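Local coordinates for trafficking protein particle complex subunit 3 (Naegleria fowleri, PDB 6AQ3) that serves as a subunit of the trafficking protein particle (TRAPP) complex, probably acting in vesicle tethering, and carries covalently bound palmitic acid, at residues A51-L56 with R140-N145; P125-V130 with K167-L172; V162-K167 with S177-R182. All blocks are in the same frame, centred on the assembly; numbering follows the deposited sequence. Where two conformers were deposited one is given.

Interaction 1. Residues A51-L56 with R140-N145; sequences AINTQL and RLYYSN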
loop_
_atom_site.group_PDB
_atom_site.type_symbol
_atom_site.label_atom_id
_atom_site.label_comp_id
_atom_site.label_asym_id
_atom_site.label_seq_id
_atom_site.Cartn_x
_atom_site.Cartn_y
_atom_site.Cartn_z
ATOM N N ALA C 51 -7.211 14.493 13.675
ATOM C CA ALA C 51 -5.937 14.740 13.002
ATOM C C ALA C 51 -5.531 13.546 12.152
ATOM O O ALA C 51 -4.862 13.712 11.125
ATOM C CB ALA C 51 -4.850 15.078 14.011
ATOM N N ILE C 52 -5.870 12.337 12.595
ATOM C CA ILE C 52 -5.588 11.152 11.787
ATOM C C ILE C 52 -6.352 11.222 10.476
ATOM O O ILE C 52 -5.789 11.005 9.396
ATOM C CB ILE C 52 -5.944 9.871 12.555
ATOM C CG1 ILE C 52 -5.011 9.682 13.733
ATOM C CG2 ILE C 52 -5.962 8.654 11.584
ATOM C CD1 ILE C 52 -5.358 8.479 14.566
ATOM N N ASN C 53 -7.655 11.489 10.554
ATOM C CA ASN C 53 -8.449 11.673 9.341
ATOM C C ASN C 53 -7.781 12.682 8.405
ATOM O O ASN C 53 -7.584 12.417 7.214
ATOM C CB ASN C 53 -9.872 12.131 9.709
ATOM C CG ASN C 53 -10.699 10.997 10.314
ATOM O OD1 ASN C 53 -10.321 9.817 10.204
ATOM N ND2 ASN C 53 -11.856 11.329 10.887
ATOM N N THR C 54 -7.374 13.829 8.951
ATOM C CA THR C 54 -6.786 14.890 8.135
ATOM C C THR C 54 -5.468 14.467 7.494
ATOM O O THR C 54 -5.231 14.757 6.316
ATOM C CB THR C 54 -6.613 16.135 8.995
ATOM O OG1 THR C 54 -7.915 16.582 9.392
ATOM C CG2 THR C 54 -5.868 17.239 8.236
ATOM N N GLN C 55 -4.592 13.794 8.241
ATOM C CA GLN C 55 -3.322 13.368 7.659
ATOM C C GLN C 55 -3.515 12.302 6.586
ATOM O O GLN C 55 -2.746 12.247 5.616
ATOM C CB GLN C 55 -2.396 12.861 8.756
ATOM C CG GLN C 55 -1.729 13.983 9.497
ATOM C CD GLN C 55 -0.842 14.792 8.579
ATOM O OE1 GLN C 55 0.010 14.233 7.876
ATOM N NE2 GLN C 55 -1.046 16.113 8.559
ATOM N N LEU C 56 -4.520 11.435 6.746
ATOM C CA LEU C 56 -4.798 10.443 5.721
ATOM C C LEU C 56 -5.238 11.133 4.436
ATOM O O LEU C 56 -4.836 10.739 3.333
ATOM C CB LEU C 56 -5.866 9.455 6.224
ATOM C CG LEU C 56 -5.390 8.467 7.298
ATOM C CD1 LEU C 56 -6.531 7.590 7.884
ATOM C CD2 LEU C 56 -4.280 7.593 6.687
ATOM N N ARG C 140 -15.284 8.305 15.333
ATOM C CA ARG C 140 -15.518 8.417 13.890
ATOM C C ARG C 140 -14.209 8.565 13.105
ATOM O O ARG C 140 -14.042 9.466 12.277
ATOM C CB ARG C 140 -16.496 9.559 13.572
ATOM C CG ARG C 140 -17.928 9.151 13.920
ATOM C CD ARG C 140 -19.010 10.084 13.426
ATOM N NE ARG C 140 -19.223 9.861 11.996
ATOM C CZ ARG C 140 -20.029 8.926 11.496
ATOM N NH1 ARG C 140 -20.693 8.108 12.310
ATOM N NH2 ARG C 140 -20.157 8.790 10.187
ATOM N N LEU C 141 -13.295 7.626 13.320
ATOM C CA LEU C 141 -12.211 7.455 12.362
ATOM C C LEU C 141 -12.791 7.132 10.993
ATOM O O LEU C 141 -13.711 6.314 10.867
ATOM C CB LEU C 141 -11.301 6.306 12.801
ATOM C CG LEU C 141 -10.296 5.766 11.791
ATOM C CD1 LEU C 141 -9.141 6.741 11.661
ATOM C CD2 LEU C 141 -9.822 4.363 12.220
ATOM N N TYR C 142 -12.262 7.777 9.963
ATOM C CA TYR C 142 -12.600 7.395 8.595
ATOM C C TYR C 142 -11.403 6.628 8.042
ATOM O O TYR C 142 -10.501 7.192 7.404
ATOM C CB TYR C 142 -12.977 8.607 7.755
ATOM C CG TYR C 142 -14.371 9.099 8.053
ATOM C CD1 TYR C 142 -15.475 8.253 7.892
ATOM C CD2 TYR C 142 -14.600 10.421 8.464
ATOM C CE1 TYR C 142 -16.777 8.702 8.152
ATOM C CE2 TYR C 142 -15.904 10.886 8.732
ATOM C CZ TYR C 142 -16.981 10.013 8.572
ATOM O OH TYR C 142 -18.263 10.435 8.825
ATOM N N TYR C 143 -11.444 5.314 8.268
ATOM C CA TYR C 143 -10.330 4.420 7.974
ATOM C C TYR C 143 -9.763 4.626 6.571
ATOM O O TYR C 143 -8.543 4.584 6.382
ATOM C CB TYR C 143 -10.798 2.977 8.147
ATOM C CG TYR C 143 -9.684 1.963 8.039
ATOM C CD1 TYR C 143 -8.904 1.629 9.143
ATOM C CD2 TYR C 143 -9.399 1.364 6.826
ATOM C CE1 TYR C 143 -7.871 0.685 9.041
ATOM C CE2 TYR C 143 -8.393 0.455 6.712
ATOM C CZ TYR C 143 -7.628 0.117 7.815
ATOM O OH TYR C 143 -6.621 -0.789 7.653
ATOM N N SER C 144 -10.629 4.850 5.577
ATOM C CA SER C 144 -10.235 4.986 4.177
ATOM C C SER C 144 -10.144 6.433 3.702
ATOM O O SER C 144 -10.262 6.680 2.497
ATOM C CB SER C 144 -11.214 4.248 3.277
ATOM O OG SER C 144 -11.193 2.878 3.546
ATOM N N ASN C 145 -9.866 7.382 4.604
ATOM C CA ASN C 145 -9.932 8.793 4.237
ATOM C C ASN C 145 -8.935 9.163 3.149
ATOM O O ASN C 145 -9.145 10.164 2.443
ATOM C CB ASN C 145 -9.698 9.678 5.454
ATOM C CG ASN C 145 -10.594 10.910 5.446
ATOM O OD1 ASN C 145 -11.689 10.873 4.889
ATOM N ND2 ASN C 145 -10.151 11.992 6.095
#
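The amide of N53 meets the loop R140-Y142 with both of its ends, and the ring of Y142 lies beside it. R140 O sits above one face of that ring, offset toward the rim, while N53 ND2 approaches obliquely, 3.8 Å from Y142 CD2. At the edge of the R140 guanidinium, close to its plane, the Y142 hydroxyl accepts from R140 NH2 at 2.9 Å.

Asparagine suits the helix position because one flat group can both give and accept. N53 ND2 donates to R140 O at 3.2 Å, with the acceptor exactly in the amide plane. N53 OD1 takes the Y142 N-H at 2.8 Å, nearly straight at 171° although tilted from the carbonyl plane. Two bonds that straddle L141 fix the rotation of the amide and hold the loop where it leaves the Schellman motif at R140. The N53 backbone carbonyl is engaged too: N145 ND2 reaches it at 2.8 Å from above the carbonyl plane, 58° out, while keeping that oxygen in its own amide plane. N145 ends a type I turn begun at Y142, which returns its side chain to the helix.

Carbon-to-carbon packing completes the contact. L141 CD1 comes to 3.7 Å from I52 CG2, a reach that follows from L141 CG standing opposite the backbone N (chi1 167°), and L56 CB rests on N145 CB.

Helix 49-75 thus binds the connection between helices 134-138 and 146-157; L56 and Y143 also pack on helix 25-42, and the Y142 ring meets Y166 of strand 160-168.

Interaction 2. Residues P125-V130 with K167-L172; sequences PLNDFV and KKCPLL. With EDO (1,2-ethanediol), chain H.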
loop_
_atom_site.group_PDB
_atom_site.type_symbol
_atom_site.label_atom_id
_atom_site.label_comp_id
_atom_site.label_asym_id
_atom_site.label_seq_id
_atom_site.Cartn_x
_atom_site.Cartn_y
_atom_site.Cartn_z
ATOM N N PRO C 125 -12.157 -3.086 -0.405
ATOM C CA PRO C 125 -11.078 -4.020 -0.035
ATOM C C PRO C 125 -10.141 -3.505 1.038
ATOM O O PRO C 125 -9.559 -4.324 1.763
ATOM C CB PRO C 125 -10.333 -4.244 -1.359
ATOM C CG PRO C 125 -10.625 -3.022 -2.168
ATOM C CD PRO C 125 -12.058 -2.667 -1.812
ATOM N N LEU C 126 -9.990 -2.186 1.196
ATOM C CA LEU C 126 -9.151 -1.694 2.287
ATOM C C LEU C 126 -9.731 -2.070 3.640
ATOM O O LEU C 126 -8.994 -2.147 4.628
ATOM C CB LEU C 126 -8.978 -0.180 2.216
ATOM C CG LEU C 126 -8.483 0.455 0.925
ATOM C CD1 LEU C 126 -8.340 1.947 1.198
ATOM C CD2 LEU C 126 -7.183 -0.186 0.400
ATOM N N ASN C 127 -11.047 -2.274 3.715
ATOM C CA ASN C 127 -11.727 -2.576 4.974
ATOM C C ASN C 127 -11.639 -4.038 5.399
ATOM O O ASN C 127 -12.088 -4.357 6.503
ATOM C CB ASN C 127 -13.208 -2.183 4.890
ATOM C CG ASN C 127 -13.423 -0.700 5.028
ATOM O OD1 ASN C 127 -12.478 0.055 5.230
ATOM N ND2 ASN C 127 -14.675 -0.272 4.929
ATOM N N ASP C 128 -11.129 -4.924 4.544
ATOM C CA ASP C 128 -11.165 -6.365 4.800
ATOM C C ASP C 128 -10.501 -6.748 6.121
ATOM O O ASP C 128 -9.364 -6.362 6.404
ATOM C CB ASP C 128 -10.498 -7.104 3.641
ATOM C CG ASP C 128 -11.371 -7.135 2.398
ATOM O OD1 ASP C 128 -12.473 -6.540 2.434
ATOM O OD2 ASP C 128 -10.943 -7.721 1.383
ATOM N N PHE C 129 -11.229 -7.516 6.930
ATOM C CA PHE C 129 -10.741 -8.061 8.194
ATOM C C PHE C 129 -10.413 -6.966 9.213
ATOM O O PHE C 129 -9.711 -7.216 10.201
ATOM C CB PHE C 129 -9.521 -8.958 7.955
ATOM C CG PHE C 129 -9.787 -10.111 7.015
ATOM C CD1 PHE C 129 -11.011 -10.771 7.017
ATOM C CD2 PHE C 129 -8.818 -10.515 6.107
ATOM C CE1 PHE C 129 -11.260 -11.823 6.145
ATOM C CE2 PHE C 129 -9.057 -11.574 5.231
ATOM C CZ PHE C 129 -10.283 -12.227 5.251
ATOM N N VAL C 130 -10.919 -5.755 9.005
ATOM C CA VAL C 130 -10.674 -4.627 9.897
ATOM C C VAL C 130 -11.857 -4.515 10.843
ATOM O O VAL C 130 -13.017 -4.653 10.433
ATOM C CB VAL C 130 -10.476 -3.314 9.111
ATOM C CG1 VAL C 130 -10.347 -2.121 10.060
ATOM C CG2 VAL C 130 -9.271 -3.408 8.202
ATOM N N LYS C 167 -18.968 10.569 4.556
ATOM C CA LYS C 167 -20.184 10.768 5.325
ATOM C C LYS C 167 -20.693 9.499 5.990
ATOM O O LYS C 167 -21.259 9.576 7.081
ATOM C CB LYS C 167 -21.286 11.360 4.428
ATOM C CG LYS C 167 -20.870 12.648 3.718
ATOM C CD LYS C 167 -21.413 13.898 4.407
ATOM C CE LYS C 167 -20.337 14.621 5.221
ATOM N NZ LYS C 167 -20.841 15.899 5.813
ATOM N N LYS C 168 -20.516 8.338 5.365
ATOM C CA LYS C 168 -20.972 7.075 5.922
ATOM C C LYS C 168 -19.929 6.009 5.622
ATOM O O LYS C 168 -19.346 6.007 4.536
ATOM C CB LYS C 168 -22.346 6.690 5.351
ATOM C CG LYS C 168 -23.471 7.568 5.875
ATOM C CD LYS C 168 -24.772 7.424 5.105
ATOM C CE LYS C 168 -25.399 6.055 5.313
ATOM N NZ LYS C 168 -26.793 5.989 4.781
ATOM N N CYS C 169 -19.677 5.118 6.597
ATOM C CA CYS C 169 -18.725 4.002 6.456
ATOM C C CYS C 169 -19.218 2.803 7.265
ATOM O O CYS C 169 -19.574 2.969 8.444
ATOM C CB CYS C 169 -17.313 4.398 6.915
ATOM S SG CYS C 169 -15.964 3.195 6.541
ATOM N N PRO C 170 -19.283 1.611 6.669
ATOM C CA PRO C 170 -19.757 0.437 7.430
ATOM C C PRO C 170 -18.915 0.091 8.650
ATOM O O PRO C 170 -19.450 -0.484 9.605
ATOM C CB PRO C 170 -19.754 -0.696 6.386
ATOM C CG PRO C 170 -19.146 -0.140 5.160
ATOM C CD PRO C 170 -19.255 1.358 5.224
ATOM N N LEU C 171 -17.632 0.449 8.684
ATOM C CA LEU C 171 -16.868 0.207 9.905
ATOM C C LEU C 171 -17.433 0.965 11.100
ATOM O O LEU C 171 -17.150 0.595 12.245
ATOM C CB LEU C 171 -15.393 0.598 9.725
ATOM C CG LEU C 171 -14.592 -0.214 8.708
ATOM C CD1 LEU C 171 -13.198 0.354 8.576
ATOM C CD2 LEU C 171 -14.551 -1.674 9.163
ATOM N N LEU C 172 -18.200 2.027 10.864
ATOM C CA LEU C 172 -18.829 2.790 11.927
ATOM C C LEU C 172 -20.286 2.409 12.124
ATOM O O LEU C 172 -20.995 3.086 12.869
ATOM C CB LEU C 172 -18.715 4.290 11.626
ATOM C CG LEU C 172 -17.326 4.829 11.232
ATOM C CD1 LEU C 172 -17.467 6.162 10.575
ATOM C CD2 LEU C 172 -16.407 4.957 12.444
HETATM C C1 EDO H . -6.437 -5.285 7.197
HETATM O O1 EDO H . -5.069 -5.053 7.544
HETATM C C2 EDO H . -6.619 -5.162 5.689
HETATM O O2 EDO H . -6.608 -6.470 5.097
#
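The type II turn from N127 to V130 packs against L171 in the short 3-10 segment that follows strand 160-168, so the contact joins two loops at one end of the TRAPP-family sheet. A backbone bond of V130 N to N127 O closes the turn, and another, of L172 N to C169 O, closes the opposing bend. P170 suits the start of that bend, since proline readily adopts its backbone angles. F129 takes the third place of the turn with a positive phi of 64°, a conformation found mostly in glycine and asparagine.

L171 is the hub. Its CG lies anti to the carbonyl carbon (chi1 -65°), which directs the fork at N127 and V130. One prong, CD1, comes to 3.4 Å from N127 OD1 and also meets V130 CG1 at 4.1 Å; there the two side chains cross at about a right angle. The other prong, CD2, lies 3.6 Å from the backbone oxygen V130 O. Past the leucine, N127 ND2 lies 4.0 Å from C169 SG, a van der Waals contact.

On the other side of the turn is an ethanediol, probably from the crystallisation liquor. Its O2 makes a weak hydrogen bond of 3.1 Å to D128 O, and its C1 touches V130 CG2 at 3.5 Å. It also bonds to R66 of the second subunit, on which F129 packs, placing this turn at the subunit boundary.

Between the segments the grip is by van der Waals contact alone. Branched V130 and L171 supply the shape, and the N127 amide turns its OD1 and ND2 against the leucine without a hydrogen bond to the other segment; lacking any directional bond across it, the contact depends on shape and close approach.

Interaction 3. Residues V162-K167 with S177-R182; sequences VECEYK and SEIRVR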
loop_
_atom_site.group_PDB
_atom_site.type_symbol
_atom_site.label_atom_id
_atom_site.label_comp_id
_atom_site.label_asym_id
_atom_site.label_seq_id
_atom_site.Cartn_x
_atom_site.Cartn_y
_atom_site.Cartn_z
ATOM N N VAL C 162 -12.043 21.237 -5.141
ATOM C CA VAL C 162 -13.191 20.550 -4.569
ATOM C C VAL C 162 -12.929 20.282 -3.095
ATOM O O VAL C 162 -11.788 20.275 -2.629
ATOM C CB VAL C 162 -13.511 19.225 -5.302
ATOM C CG1 VAL C 162 -13.705 19.457 -6.803
ATOM C CG2 VAL C 162 -12.412 18.172 -5.024
ATOM N N GLU C 163 -14.018 20.074 -2.362
ATOM C CA GLU C 163 -13.985 19.523 -1.018
ATOM C C GLU C 163 -14.616 18.133 -1.077
ATOM O O GLU C 163 -15.653 17.934 -1.725
ATOM C CB GLU C 163 -14.726 20.433 -0.036
ATOM C CG GLU C 163 -13.904 21.647 0.400
ATOM C CD GLU C 163 -14.699 22.644 1.235
ATOM O OE1 GLU C 163 -14.297 23.818 1.307
ATOM O OE2 GLU C 163 -15.756 22.276 1.774
ATOM N N CYS C 164 -13.974 17.164 -0.442
ATOM C CA CYS C 164 -14.371 15.764 -0.547
ATOM C C CYS C 164 -14.210 15.100 0.815
ATOM O O CYS C 164 -13.088 15.017 1.333
ATOM C CB CYS C 164 -13.529 15.050 -1.606
ATOM S SG CYS C 164 -13.960 13.328 -1.802
ATOM N N GLU C 165 -15.323 14.637 1.397
ATOM C CA GLU C 165 -15.305 14.071 2.741
ATOM C C GLU C 165 -16.184 12.831 2.831
ATOM O O GLU C 165 -17.157 12.669 2.086
ATOM C CB GLU C 165 -15.760 15.078 3.804
ATOM C CG GLU C 165 -17.173 15.625 3.582
ATOM C CD GLU C 165 -17.203 16.872 2.693
ATOM O OE1 GLU C 165 -16.123 17.465 2.462
ATOM O OE2 GLU C 165 -18.305 17.270 2.231
ATOM N N TYR C 166 -15.809 11.950 3.758
ATOM C CA TYR C 166 -16.608 10.776 4.071
ATOM C C TYR C 166 -17.843 11.188 4.866
ATOM O O TYR C 166 -17.784 12.060 5.738
ATOM C CB TYR C 166 -15.780 9.766 4.879
ATOM C CG TYR C 166 -15.398 8.514 4.118
ATOM C CD1 TYR C 166 -16.312 7.464 3.955
ATOM C CD2 TYR C 166 -14.118 8.376 3.565
ATOM C CE1 TYR C 166 -15.973 6.309 3.246
ATOM C CE2 TYR C 166 -13.755 7.226 2.848
ATOM C CZ TYR C 166 -14.685 6.204 2.698
ATOM O OH TYR C 166 -14.315 5.085 2.005
ATOM N N LYS C 167 -18.968 10.569 4.556
ATOM C CA LYS C 167 -20.184 10.768 5.325
ATOM C C LYS C 167 -20.693 9.499 5.990
ATOM O O LYS C 167 -21.259 9.576 7.081
ATOM C CB LYS C 167 -21.286 11.360 4.428
ATOM C CG LYS C 167 -20.870 12.648 3.718
ATOM C CD LYS C 167 -21.413 13.898 4.407
ATOM C CE LYS C 167 -20.337 14.621 5.221
ATOM N NZ LYS C 167 -20.841 15.899 5.813
ATOM N N SER C 177 -20.845 2.770 2.311
ATOM C CA SER C 177 -19.908 3.883 2.250
ATOM C C SER C 177 -20.498 4.973 1.384
ATOM O O SER C 177 -21.127 4.695 0.359
ATOM C CB SER C 177 -18.545 3.466 1.690
ATOM O OG SER C 177 -17.888 2.598 2.586
ATOM N N GLU C 178 -20.302 6.215 1.811
ATOM C CA GLU C 178 -20.724 7.371 1.045
ATOM C C GLU C 178 -19.649 8.431 1.155
ATOM O O GLU C 178 -19.247 8.794 2.264
ATOM C CB GLU C 178 -22.061 7.922 1.548
ATOM C CG GLU C 178 -22.430 9.271 0.882
ATOM C CD GLU C 178 -23.786 9.814 1.312
ATOM O OE1 GLU C 178 -24.473 9.158 2.129
ATOM O OE2 GLU C 178 -24.161 10.909 0.830
ATOM N N ILE C 179 -19.200 8.930 0.008
ATOM C CA ILE C 179 -18.221 10.007 -0.070
ATOM C C ILE C 179 -18.864 11.183 -0.806
ATOM O O ILE C 179 -19.437 11.004 -1.885
ATOM C CB ILE C 179 -16.944 9.533 -0.785
ATOM C CG1 ILE C 179 -16.227 8.495 0.076
ATOM C CG2 ILE C 179 -16.041 10.721 -1.069
ATOM C CD1 ILE C 179 -15.032 7.833 -0.595
ATOM N N ARG C 180 -18.781 12.372 -0.217
ATOM C CA ARG C 180 -19.378 13.582 -0.756
ATOM C C ARG C 180 -18.317 14.368 -1.510
ATOM O O ARG C 180 -17.202 14.543 -1.009
ATOM C CB ARG C 180 -19.944 14.455 0.362
ATOM C CG ARG C 180 -20.841 15.607 -0.106
ATOM C CD ARG C 180 -22.091 15.024 -0.723
ATOM N NE ARG C 180 -23.128 16.015 -0.954
ATOM C CZ ARG C 180 -24.262 15.764 -1.597
ATOM N NH1 ARG C 180 -24.507 14.549 -2.065
ATOM N NH2 ARG C 180 -25.156 16.732 -1.767
ATOM N N VAL C 181 -18.663 14.847 -2.702
ATOM C CA VAL C 181 -17.757 15.645 -3.526
ATOM C C VAL C 181 -18.472 16.944 -3.864
ATOM O O VAL C 181 -19.536 16.913 -4.492
ATOM C CB VAL C 181 -17.342 14.914 -4.816
ATOM C CG1 VAL C 181 -16.289 15.710 -5.543
ATOM C CG2 VAL C 181 -16.827 13.482 -4.501
ATOM N N ARG C 182 -17.879 18.082 -3.475
ATOM C CA ARG C 182 -18.467 19.407 -3.671
ATOM C C ARG C 182 -17.495 20.332 -4.395
ATOM O O ARG C 182 -16.323 20.431 -4.018
ATOM C CB ARG C 182 -18.886 20.010 -2.327
ATOM C CG ARG C 182 -19.959 19.161 -1.656
ATOM C CD ARG C 182 -20.442 19.671 -0.312
ATOM N NE ARG C 182 -19.432 19.484 0.730
ATOM C CZ ARG C 182 -18.681 20.455 1.241
ATOM N NH1 ARG C 182 -18.826 21.714 0.816
ATOM N NH2 ARG C 182 -17.794 20.158 2.194
HETATM O O HOH W 1 -15.258 2.822 2.830
#
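R182 grips E165 side-on yet spends two nitrogens on one oxygen: NE and NH2 both reach E165 OE2 at 2.9 Å. The oxygen lies in the guanidinium plane, and NE meets it on its syn lone pair. The same NH2 also donates to the anti lone pair of E163 OE2 at 3.0 Å, the E163 carboxylate being turned 80° from the guanidinium plane. E165 gets there by placing CG between its backbone N and carbonyl carbon (chi1 59°) and bending at chi2, while E163 stays extended beyond CG. One arginine is thus shared by two glutamates, and its positive charge probably eases their closeness.

Beneath this network runs an antiparallel beta hairpin. E163 with R182 and E165 with R180 are hydrogen-bonded pairs; R180 N to E165 O, for instance, is 2.8 Å. C164 with V181 and Y166 with I179 are non-hydrogen-bonded pairs. Alternation sends the charged residues to one face of the sheet and the apolar ones to the other, toward helix 146-157. The R180 guanidinium finds its polar partners in E116 and S118 of the next strand and in N109 O.

On the apolar face C164, with SG anti to the backbone N, sets SG 3.4 Å from I179 CG2. I179 lays CG1 over the centre of the Y166 ring in a CH-pi contact, 3.7 Å from the centroid, and S177 CB comes to the ring edge. The tyrosine hydroxyl is hydrogen-bonded to a water 2.6 Å from Y166 OH, which also bonds S177 OG.

Overall arrangement
From the N terminus, helix 49-75 supplies the first half of interaction 1, which closes a long loop when the chain returns at 140-145. Before that closure, 125-130 has already opened interaction 2, completed only at 167-172, so interactions 1 and 2 cross. Interaction 3 opens at 162-167, inside the span of interaction 2, and closes beyond it at 177-182; these two cross as well and share K167. Interactions 1 and 3 follow in series, yet touch in space where R140 NH2 packs on K167 O. Together they tie helix 49-75 and the loops flanking helix 134-138 to the edge hairpin of strands 160-168 and 177-186.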